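Local atomic coordinates of cell surface protein (Putative S-layer protein) (Clostridioides difficile R20291, PDB entry 5NJL), a protein that mediates cell adhesion in vitro and is probably displayed on the bacterial surface as an S-layer-associated cell-wall protein with an extended three-domain fold. Residues A[41-46]-A[74-79]; A[121-126]-A[165-170]; A[143-148]-A[185-190]; A[210-215]-A[271-276]. All blocks are in the same frame, centred on the assembly; numbering follows the deposited sequence. Where two conformers were deposited one is given.

Overall arrangement
The four contacts are spread along an elongated chain. Contact 1 is the most central and is largely buried: two antiparallel strands of a five-stranded sheet, joined by backbone bonds and aliphatic packing. Contact 4 touches it, because strands 72-79 and 204-212 are neighbours in that sheet. Its salt bridge joins this sheet to a second, four-stranded one, in which its parallel bridge begins. Contacts 2 and 3 lie at the far end, with centres about 10 Å apart, and are partly buried. Both tie the loop region between strands 152-158 and 199-200 to the three-stranded unit. Contact 2 relies on apolar packing and one backbone bond to a beta turn, contact 3 on a carboxylate-guanidinium stack.

Contact 1 (A[41-46]-A[74-79]); sequences EIKVGE and IVTITD
Thr76 keeps OG1 between its backbone N and carbonyl carbon (chi1 69°), which turns the hydroxyl toward Lys43, with OG1 3.4 Å from Lys43 CB. On the other face, Ile42 has CG1 beside its backbone N, and a bend at chi2 (-59°) carries CD1 toward Ile77. There Ile42 CD1 lies 4.1 Å from Ile77 CG2, and the two side chains run side by side in the same direction. The second branch of Ile42 meets another partner: its CG2 is 3.9 Å from Val75 CG1.

The backbones pair in antiparallel register. Glu41 with Thr78, Lys43 with Thr76 and Gly45 with Ile74 are hydrogen-bonded pairs. The shortest of the six bonds runs from Ile74 N to Gly45 O, at 2.7 Å. Ile42 with Ile77 and Val44 with Val75 are the non-hydrogen-bonded pairs between them.

One water sits on the face of the threonines. It donates to Glu41 O at 2.8 Å and more weakly to Thr76 O. It also bonds to Thr76 OG1 and to Thr78 OG1, each at 2.8 Å. Four protein oxygens from both strands thus share this water, which adds a polar link beside the backbone bonds.

The two faces differ in character. Ile42 and Ile77 pack on Val21 of helix 14-25, while Lys43, Glu41 and Thr76 are partly exposed on the other. This is the pattern of two inner strands of a mixed five-stranded sheet with a helix packed on its apolar face. Strand 204-212 flanks the pair on one side and strand 52-54 on the other.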
# COMPACT_ATOMS: atom_id res chain seq x y z
N GLU A 41 6.10 -8.08 -4.96
CA GLU A 41 5.55 -9.41 -4.88
C GLU A 41 4.35 -9.42 -5.80
O GLU A 41 3.38 -8.67 -5.60
CB GLU A 41 5.12 -9.79 -3.46
CG GLU A 41 4.64 -11.23 -3.33
CD GLU A 41 4.35 -11.63 -1.89
OE1 GLU A 41 5.28 -11.73 -1.10
OE2 GLU A 41 3.18 -11.84 -1.55
N ILE A 42 4.41 -10.29 -6.82
CA ILE A 42 3.34 -10.39 -7.81
C ILE A 42 2.67 -11.72 -7.61
O ILE A 42 3.35 -12.77 -7.50
CB ILE A 42 3.88 -10.30 -9.25
CG1 ILE A 42 4.80 -9.10 -9.42
CG2 ILE A 42 2.73 -10.27 -10.26
CD1 ILE A 42 4.18 -7.76 -9.13
N LYS A 43 1.35 -11.71 -7.54
CA LYS A 43 0.60 -12.93 -7.43
C LYS A 43 -0.41 -12.99 -8.59
O LYS A 43 -0.87 -11.97 -9.08
CB LYS A 43 -0.14 -13.02 -6.10
CG LYS A 43 0.72 -13.10 -4.86
CD LYS A 43 -0.19 -13.34 -3.66
CE LYS A 43 0.56 -13.17 -2.35
NZ LYS A 43 -0.23 -13.75 -1.24
N VAL A 44 -0.67 -14.20 -9.04
CA VAL A 44 -1.56 -14.44 -10.20
C VAL A 44 -2.40 -15.66 -9.88
O VAL A 44 -1.90 -16.63 -9.32
CB VAL A 44 -0.77 -14.71 -11.51
CG1 VAL A 44 -1.71 -14.85 -12.70
CG2 VAL A 44 0.20 -13.58 -11.78
N GLY A 45 -3.69 -15.60 -10.21
CA GLY A 45 -4.57 -16.76 -10.09
C GLY A 45 -5.91 -16.52 -10.77
O GLY A 45 -6.20 -15.39 -11.19
N GLU A 46 -6.71 -17.57 -10.86
CA GLU A 46 -8.05 -17.47 -11.50
C GLU A 46 -8.98 -16.59 -10.69
O GLU A 46 -9.81 -15.86 -11.27
CB GLU A 46 -8.68 -18.85 -11.68
CG GLU A 46 -8.01 -19.70 -12.76
CD GLU A 46 -8.20 -21.20 -12.56
OE1 GLU A 46 -9.21 -21.61 -11.93
OE2 GLU A 46 -7.33 -21.98 -13.01
N ILE A 74 -6.59 -12.92 -12.26
CA ILE A 74 -6.40 -11.82 -11.32
C ILE A 74 -4.90 -11.67 -11.06
O ILE A 74 -4.24 -12.67 -10.83
CB ILE A 74 -7.11 -12.11 -9.97
CG1 ILE A 74 -8.61 -12.39 -10.16
CG2 ILE A 74 -6.93 -10.95 -8.99
CD1 ILE A 74 -9.41 -11.19 -10.60
N VAL A 75 -4.39 -10.45 -11.15
CA VAL A 75 -2.98 -10.15 -10.83
C VAL A 75 -2.97 -9.15 -9.66
O VAL A 75 -3.60 -8.09 -9.78
CB VAL A 75 -2.24 -9.54 -12.03
CG1 VAL A 75 -0.79 -9.20 -11.69
CG2 VAL A 75 -2.31 -10.46 -13.25
N THR A 76 -2.29 -9.47 -8.56
CA THR A 76 -2.07 -8.49 -7.48
C THR A 76 -0.61 -8.06 -7.40
O THR A 76 0.29 -8.86 -7.63
CB THR A 76 -2.57 -8.99 -6.12
OG1 THR A 76 -1.75 -10.06 -5.64
CG2 THR A 76 -4.02 -9.47 -6.23
N ILE A 77 -0.41 -6.77 -7.19
CA ILE A 77 0.91 -6.14 -7.10
C ILE A 77 1.02 -5.60 -5.68
O ILE A 77 0.23 -4.73 -5.27
CB ILE A 77 1.03 -5.02 -8.12
CG1 ILE A 77 0.77 -5.55 -9.55
CG2 ILE A 77 2.38 -4.30 -8.02
CD1 ILE A 77 0.91 -4.49 -10.62
N THR A 78 1.98 -6.13 -4.93
CA THR A 78 2.30 -5.71 -3.57
C THR A 78 3.74 -5.16 -3.52
O THR A 78 4.67 -5.81 -3.98
CB THR A 78 2.12 -6.89 -2.61
OG1 THR A 78 0.78 -7.39 -2.71
CG2 THR A 78 2.36 -6.46 -1.16
N ASP A 79 3.89 -3.95 -3.00
CA ASP A 79 5.18 -3.38 -2.57
C ASP A 79 5.55 -4.05 -1.26
O ASP A 79 4.81 -3.94 -0.27
CB ASP A 79 5.02 -1.85 -2.48
CG ASP A 79 6.25 -1.12 -2.01
OD1 ASP A 79 7.32 -1.71 -1.74
OD2 ASP A 79 6.15 0.12 -1.93
O HOH W 1 0.79 -9.33 -4.75

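Contact 2 (A[121-126]-A[165-170]); sequences GIYKVA and DLTANP. With SO4 (sulfate ion), chain M.
The ring of Tyr123 meets Thr167 CG2 at its edge, near the ring plane, while Leu166 CB approaches obliquely. The ring comes closest to Leu166 at Tyr123 CE2, 3.5 Å from Leu166 CB. A water also lies at the edge, in the plane of the ring. It bonds to Tyr123 OH at 2.8 Å and accepts from Leu166 N, so it joins the phenol to the turn backbone.

The turn is a type I beta turn from Asp165 to Ala168, and it includes an Asx turn. It packs against the start of the short, weakly bonded helix 122-125. Leu166, one of its two central residues, carries much of the contact: in the conformer described its side chain crosses that of Tyr123 at about a right angle, and its O accepts from Ile122 N at 2.8 Å. Ile122 then reaches past this bond to Pro170, tip to tip, with CD1 4.0 Å from Pro170 CG. Gly121 has a positive phi and no side chain, which lets its CA come 3.6 Å from Thr167 O. Its N donates to a sulfate ion, probably from the crystallisation liquor, that lies ahead of the helix. Around the pair, Ile111 of helix 101-115 and Val128 of strand 126-133 touch both Tyr123 and Leu166.

The turn is held from within by Asp165 OD1. Thr167 N and Thr167 OG1 reach this oxygen from the same face of the carboxylate plane, and OG1 is the nearer, 2.6 Å from Asp165 OD1.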
# COMPACT_ATOMS: atom_id res chain seq x y z
N GLY A 121 23.04 5.70 27.87
CA GLY A 121 23.23 6.73 26.85
C GLY A 121 23.16 8.12 27.44
O GLY A 121 23.76 8.40 28.49
N ILE A 122 22.35 8.98 26.81
CA ILE A 122 22.26 10.39 27.19
C ILE A 122 21.70 10.54 28.61
O ILE A 122 22.17 11.38 29.37
CB ILE A 122 21.47 11.20 26.14
CG1 ILE A 122 22.25 11.21 24.83
CG2 ILE A 122 21.23 12.64 26.63
CD1 ILE A 122 21.50 11.80 23.65
N TYR A 123 20.75 9.69 28.99
CA TYR A 123 20.15 9.76 30.31
C TYR A 123 21.14 9.65 31.47
O TYR A 123 20.88 10.22 32.54
CB TYR A 123 19.10 8.67 30.50
CG TYR A 123 17.90 8.73 29.59
CD1 TYR A 123 16.87 9.64 29.83
CD2 TYR A 123 17.75 7.82 28.55
CE1 TYR A 123 15.75 9.67 29.02
CE2 TYR A 123 16.62 7.83 27.73
CZ TYR A 123 15.63 8.75 27.97
OH TYR A 123 14.51 8.76 27.17
N LYS A 124 22.24 8.94 31.26
CA LYS A 124 23.28 8.78 32.27
C LYS A 124 24.02 10.08 32.59
O LYS A 124 24.40 10.30 33.73
CB LYS A 124 24.31 7.74 31.80
CG LYS A 124 25.29 7.30 32.88
CD LYS A 124 26.18 6.18 32.35
CE LYS A 124 27.21 5.74 33.40
NZ LYS A 124 26.59 5.18 34.64
N VAL A 125 24.23 10.91 31.58
CA VAL A 125 25.09 12.08 31.70
C VAL A 125 24.35 13.42 31.61
O VAL A 125 24.99 14.47 31.71
CB VAL A 125 26.21 12.03 30.64
CG1 VAL A 125 27.08 10.80 30.90
CG2 VAL A 125 25.65 12.04 29.20
N ALA A 126 23.03 13.38 31.40
CA ALA A 126 22.24 14.60 31.22
C ALA A 126 20.89 14.54 31.89
O ALA A 126 20.27 13.46 31.94
CB ALA A 126 22.08 14.89 29.73
N ASP A 165 16.03 7.99 19.95
CA ASP A 165 16.33 7.12 21.09
C ASP A 165 17.48 7.76 21.85
O ASP A 165 18.59 7.82 21.35
CB ASP A 165 16.71 5.74 20.54
CG ASP A 165 17.04 4.71 21.62
OD1 ASP A 165 17.02 4.98 22.86
OD2 ASP A 165 17.34 3.57 21.18
N LEU A 166 17.19 8.24 23.06
CA LEU A 166 18.19 8.92 23.88
C LEU A 166 19.20 7.97 24.53
O LEU A 166 20.20 8.43 25.09
CB LEU A 166 17.51 9.79 24.94
CG LEU A 166 16.57 10.86 24.41
CD1 LEU A 166 15.93 11.64 25.54
CD2 LEU A 166 17.31 11.80 23.47
N THR A 167 18.96 6.64 24.45
CA THR A 167 19.97 5.66 24.83
C THR A 167 21.01 5.41 23.73
O THR A 167 22.07 4.88 24.02
CB THR A 167 19.36 4.29 25.26
OG1 THR A 167 18.82 3.62 24.12
CG2 THR A 167 18.29 4.49 26.28
N ALA A 168 20.71 5.78 22.48
CA ALA A 168 21.64 5.66 21.38
C ALA A 168 22.62 6.84 21.31
O ALA A 168 22.37 7.94 21.79
CB ALA A 168 20.89 5.53 20.06
N ASN A 169 23.74 6.59 20.65
CA ASN A 169 24.76 7.59 20.43
C ASN A 169 24.23 8.70 19.54
O ASN A 169 23.75 8.43 18.44
CB ASN A 169 25.98 6.96 19.75
CG ASN A 169 26.77 6.04 20.67
OD1 ASN A 169 26.42 5.81 21.81
ND2 ASN A 169 27.91 5.57 20.17
N PRO A 170 24.29 9.96 20.02
CA PRO A 170 23.92 11.04 19.14
C PRO A 170 25.05 11.34 18.15
O PRO A 170 26.12 10.76 18.25
CB PRO A 170 23.70 12.20 20.12
CG PRO A 170 24.69 11.93 21.21
CD PRO A 170 24.68 10.44 21.35
S SO4 M . 26.15 4.44 28.40
O1 SO4 M . 25.17 3.35 28.17
O2 SO4 M . 27.37 3.88 29.04
O3 SO4 M . 26.52 5.07 27.11
O4 SO4 M . 25.58 5.47 29.30
O HOH W 2 14.67 7.33 24.75

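Contact 3 (A[143-148]-A[185-190]); sequences LRDKTD and FRVNKI. With SO4 (sulfate ion), chain I.
The end of strand 138-145 and the turn that follows it meet the 3-10 segment 187-189 and the residues before it. Asp145 and Arg186 form the centre of the contact. Their carboxylate and guanidinium planes are stacked, only 16° apart, and Asp145 CG lies over the centre of the guanidinium. The salt bridge between Asp145 OD2 and Arg186 NH1, at 3.4 Å, therefore acts through charge alone, since no N-H points at that oxygen. The direct bond of OD2 is to Thr151 OG1. The other oxygen faces the 3-10 segment: Asp145 OD1 accepts from Val187 N at 2.9 Å, on its syn side.

Arg186 is bent at chi2 and chi3 (83° at chi3), which folds the guanidinium back over the aspartate. At its edge, Arg186 NH1 donates to Thr147 O at 2.7 Å, almost straight and in the guanidinium plane. NH1 also bonds to Thr149 O. Arg186 NE donates to Phe185 O at 2.8 Å, which helps fix the rotation of the group. A water accepts from Thr147 N and, weakly, from Arg186 NH2.

Below this polar layer the contact is apolar. Leu143 CD1 and Ile190 CD1 meet at 3.7 Å, with the side chains at about a right angle. Leu143 CB and Val187 CB are 4.1 Å apart.

The buried carboxylate of Asp145 thus has a bond to each oxygen and a cation over its face. These would probably favour its ionised form. In turn, backbone oxygens of the turn and of Phe185 hold the guanidinium flat against it.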
# COMPACT_ATOMS: atom_id res chain seq x y z
N LEU A 143 18.16 19.10 26.99
CA LEU A 143 19.18 18.36 27.72
C LEU A 143 20.09 19.34 28.43
O LEU A 143 20.37 20.44 27.90
CB LEU A 143 20.03 17.54 26.75
CG LEU A 143 19.30 16.63 25.77
CD1 LEU A 143 20.27 16.00 24.79
CD2 LEU A 143 18.53 15.55 26.50
N ARG A 144 20.56 18.95 29.60
CA ARG A 144 21.60 19.68 30.29
C ARG A 144 22.57 18.70 30.92
O ARG A 144 22.13 17.71 31.50
CB ARG A 144 20.89 20.51 31.34
CG ARG A 144 21.68 21.44 32.18
CD ARG A 144 20.70 22.30 32.99
NE ARG A 144 20.06 21.51 34.04
CZ ARG A 144 19.40 22.01 35.08
NH1 ARG A 144 19.22 23.33 35.23
NH2 ARG A 144 18.91 21.15 35.98
N ASP A 145 23.87 18.97 30.83
CA ASP A 145 24.87 18.11 31.45
C ASP A 145 24.62 18.10 32.99
O ASP A 145 24.24 19.11 33.56
CB ASP A 145 26.31 18.62 31.22
CG ASP A 145 26.67 18.80 29.74
OD1 ASP A 145 26.62 17.81 28.99
OD2 ASP A 145 27.08 19.94 29.37
N LYS A 146 24.75 16.93 33.61
CA LYS A 146 24.58 16.80 35.07
C LYS A 146 25.74 17.40 35.86
O LYS A 146 25.51 17.95 36.93
CB LYS A 146 24.43 15.33 35.46
CG LYS A 146 23.16 14.71 34.91
CD LYS A 146 23.05 13.24 35.29
CE LYS A 146 21.60 12.76 35.21
NZ LYS A 146 21.58 11.28 35.22
N THR A 147 26.96 17.32 35.34
CA THR A 147 28.14 17.71 36.12
C THR A 147 29.12 18.58 35.33
O THR A 147 28.99 18.76 34.12
CB THR A 147 28.93 16.47 36.63
OG1 THR A 147 29.46 15.73 35.53
CG2 THR A 147 28.05 15.54 37.49
N ASP A 148 30.05 19.16 36.07
CA ASP A 148 31.20 19.91 35.55
C ASP A 148 30.79 21.20 34.87
O ASP A 148 29.97 21.91 35.45
CB ASP A 148 32.10 18.97 34.75
CG ASP A 148 32.61 17.80 35.63
OD1 ASP A 148 33.16 18.06 36.76
OD2 ASP A 148 32.42 16.63 35.22
N PHE A 185 32.62 14.54 26.91
CA PHE A 185 31.34 14.73 26.18
C PHE A 185 30.50 15.84 26.83
O PHE A 185 30.37 15.87 28.04
CB PHE A 185 30.54 13.44 26.19
CG PHE A 185 29.18 13.57 25.55
CD1 PHE A 185 29.05 13.50 24.17
CD2 PHE A 185 28.05 13.80 26.31
CE1 PHE A 185 27.81 13.62 23.56
CE2 PHE A 185 26.80 13.93 25.72
CZ PHE A 185 26.68 13.83 24.34
N ARG A 186 29.97 16.75 26.02
CA ARG A 186 29.05 17.79 26.50
C ARG A 186 27.83 17.77 25.57
O ARG A 186 27.97 17.58 24.35
CB ARG A 186 29.69 19.18 26.46
CG ARG A 186 30.91 19.38 27.36
CD ARG A 186 30.52 19.50 28.83
NE ARG A 186 30.33 18.23 29.50
CZ ARG A 186 29.90 18.07 30.76
NH1 ARG A 186 29.64 19.12 31.53
NH2 ARG A 186 29.76 16.85 31.27
N VAL A 187 26.64 17.96 26.13
CA VAL A 187 25.42 17.86 25.30
C VAL A 187 25.34 18.92 24.21
O VAL A 187 24.68 18.71 23.18
CB VAL A 187 24.11 17.84 26.12
CG1 VAL A 187 24.06 16.58 26.99
CG2 VAL A 187 23.91 19.10 26.93
N ASN A 188 25.98 20.08 24.41
CA ASN A 188 25.95 21.12 23.36
C ASN A 188 26.71 20.74 22.09
O ASN A 188 26.61 21.45 21.13
CB ASN A 188 26.38 22.51 23.85
CG ASN A 188 27.86 22.61 24.18
OD1 ASN A 188 28.57 21.63 24.38
ND2 ASN A 188 28.31 23.84 24.26
N LYS A 189 27.44 19.64 22.09
CA LYS A 189 28.04 19.10 20.86
C LYS A 189 27.08 18.20 20.02
O LYS A 189 27.43 17.81 18.91
CB LYS A 189 29.31 18.34 21.21
CG LYS A 189 30.37 19.20 21.90
CD LYS A 189 30.73 20.46 21.09
CE LYS A 189 31.99 21.13 21.61
NZ LYS A 189 32.16 22.48 21.01
N ILE A 190 25.89 17.91 20.55
CA ILE A 190 24.89 17.11 19.83
C ILE A 190 24.32 17.98 18.73
O ILE A 190 23.92 19.12 18.97
CB ILE A 190 23.75 16.62 20.74
CG1 ILE A 190 24.31 15.64 21.76
CG2 ILE A 190 22.61 15.98 19.93
CD1 ILE A 190 23.34 15.31 22.88
S SO4 I . 32.03 22.30 17.05
O1 SO4 I . 32.73 21.16 17.70
O2 SO4 I . 30.93 21.83 16.19
O3 SO4 I . 33.01 23.05 16.22
O4 SO4 I . 31.46 23.18 18.09
O HOH W 3 27.62 15.52 33.13

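Contact 4 (A[210-215]-A[271-276]); sequences TIKNSD and AIELTV. With SO4 (sulfate ion), chain H.
Lys212 and Glu273 cross at about a right angle and meet through their charged ends. The lysine chain is extended beyond CG and brings NZ to 2.8 Å from Glu273 OE1, on the syn lone pair of that oxygen. A weaker bond runs from Lys212 NZ to Glu273 OE2 at 3.2 Å. Glu273 has CG opposite its own backbone N (chi1 -172°), and its extended chain reaches across to the lysine.

Nearer the backbones, smaller groups meet. Ser214 CB lies 4.0 Å from Glu273 CB, while its hydroxyl bonds to Asn70 OD1. Ala271 points its methyl toward the other segment, with CB 3.8 Å from Asn213 O. On the far side of the pairing, Ile272 CD1 is 3.8 Å from Asp215 CB. Asp215 and Ile272 form a parallel bridge. It is made by Asp215 N donating to Ala271 O at 2.9 Å and Glu273 N donating to Asp215 O at 3.0 Å.

Between the salt bridge and the parallel bridge the chain turns at Asn213, the centre of an inverse gamma turn. Asn213 ND2 donates to a sulfate ion that Lys11 NZ also binds.

The contact lies where two sheets join. Strand 204-212, beside strands 5-10 and 72-79, ends at this turn. Strand 215-219 then enters the second sheet as one of its two outermost strands, parallel to strand 271-278, whose other neighbour is strand 258-265.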
# COMPACT_ATOMS: atom_id res chain seq x y z
N THR A 210 -7.89 -7.28 -12.90
CA THR A 210 -8.64 -8.42 -13.43
C THR A 210 -8.52 -8.38 -14.95
O THR A 210 -8.84 -7.38 -15.57
CB THR A 210 -10.12 -8.36 -13.01
OG1 THR A 210 -10.19 -8.32 -11.59
CG2 THR A 210 -10.89 -9.60 -13.52
N ILE A 211 -7.98 -9.45 -15.53
CA ILE A 211 -7.76 -9.54 -16.96
C ILE A 211 -8.87 -10.45 -17.49
O ILE A 211 -9.01 -11.55 -17.03
CB ILE A 211 -6.39 -10.15 -17.31
CG1 ILE A 211 -5.25 -9.38 -16.63
CG2 ILE A 211 -6.19 -10.11 -18.82
CD1 ILE A 211 -3.94 -10.15 -16.67
N LYS A 212 -9.64 -9.95 -18.45
CA LYS A 212 -10.79 -10.68 -18.98
C LYS A 212 -10.60 -10.85 -20.46
O LYS A 212 -10.37 -9.87 -21.18
CB LYS A 212 -12.07 -9.91 -18.70
CG LYS A 212 -12.42 -9.86 -17.23
CD LYS A 212 -13.69 -9.07 -16.96
CE LYS A 212 -13.97 -8.98 -15.47
NZ LYS A 212 -15.34 -8.47 -15.15
N ASN A 213 -10.67 -12.09 -20.93
CA ASN A 213 -10.61 -12.33 -22.38
C ASN A 213 -12.03 -12.21 -22.94
O ASN A 213 -12.70 -13.20 -23.23
CB ASN A 213 -10.02 -13.70 -22.70
CG ASN A 213 -9.72 -13.87 -24.18
OD1 ASN A 213 -9.78 -12.92 -24.96
ND2 ASN A 213 -9.34 -15.08 -24.56
N SER A 214 -12.47 -10.96 -23.06
CA SER A 214 -13.84 -10.63 -23.45
C SER A 214 -13.88 -9.22 -23.98
O SER A 214 -12.95 -8.41 -23.74
CB SER A 214 -14.79 -10.69 -22.25
OG SER A 214 -14.62 -11.84 -21.46
N ASP A 215 -14.96 -8.93 -24.71
CA ASP A 215 -15.24 -7.60 -25.23
C ASP A 215 -16.18 -7.00 -24.19
O ASP A 215 -17.29 -7.53 -23.98
CB ASP A 215 -15.91 -7.71 -26.62
CG ASP A 215 -16.04 -6.36 -27.35
OD1 ASP A 215 -15.99 -5.28 -26.71
OD2 ASP A 215 -16.21 -6.37 -28.58
N ALA A 271 -16.63 -13.44 -27.72
CA ALA A 271 -16.80 -13.47 -26.27
C ALA A 271 -17.12 -12.06 -25.75
O ALA A 271 -16.33 -11.10 -25.95
CB ALA A 271 -15.53 -13.97 -25.61
N ILE A 272 -18.27 -11.93 -25.10
CA ILE A 272 -18.76 -10.66 -24.61
C ILE A 272 -18.92 -10.75 -23.10
O ILE A 272 -19.33 -11.79 -22.58
CB ILE A 272 -20.14 -10.32 -25.21
CG1 ILE A 272 -20.12 -10.38 -26.75
CG2 ILE A 272 -20.66 -8.98 -24.69
CD1 ILE A 272 -19.16 -9.46 -27.45
N GLU A 273 -18.60 -9.66 -22.40
CA GLU A 273 -19.07 -9.50 -21.04
C GLU A 273 -19.71 -8.16 -20.85
O GLU A 273 -19.08 -7.10 -20.98
CB GLU A 273 -17.98 -9.68 -19.98
CG GLU A 273 -18.61 -9.70 -18.59
CD GLU A 273 -17.60 -9.48 -17.49
OE1 GLU A 273 -17.09 -8.34 -17.38
OE2 GLU A 273 -17.36 -10.43 -16.74
N LEU A 274 -20.98 -8.22 -20.49
CA LEU A 274 -21.81 -7.06 -20.39
C LEU A 274 -22.04 -6.83 -18.90
O LEU A 274 -22.53 -7.70 -18.20
CB LEU A 274 -23.13 -7.36 -21.10
CG LEU A 274 -24.08 -6.20 -21.35
CD1 LEU A 274 -23.36 -4.98 -21.92
CD2 LEU A 274 -25.18 -6.68 -22.30
N THR A 275 -21.67 -5.64 -18.44
CA THR A 275 -21.97 -5.21 -17.08
C THR A 275 -23.29 -4.44 -17.10
O THR A 275 -23.46 -3.50 -17.88
CB THR A 275 -20.82 -4.35 -16.53
OG1 THR A 275 -19.61 -5.12 -16.55
CG2 THR A 275 -21.09 -3.91 -15.10
N VAL A 276 -24.24 -4.87 -16.27
CA VAL A 276 -25.53 -4.20 -16.14
C VAL A 276 -25.61 -3.52 -14.76
O VAL A 276 -25.72 -4.21 -13.74
CB VAL A 276 -26.69 -5.18 -16.32
CG1 VAL A 276 -28.03 -4.44 -16.27
CG2 VAL A 276 -26.53 -5.98 -17.61
S SO4 H . -6.93 -15.07 -28.13
O1 SO4 H . -5.65 -15.78 -27.91
O2 SO4 H . -7.40 -15.38 -29.51
O3 SO4 H . -6.67 -13.61 -28.04
O4 SO4 H . -7.96 -15.51 -27.16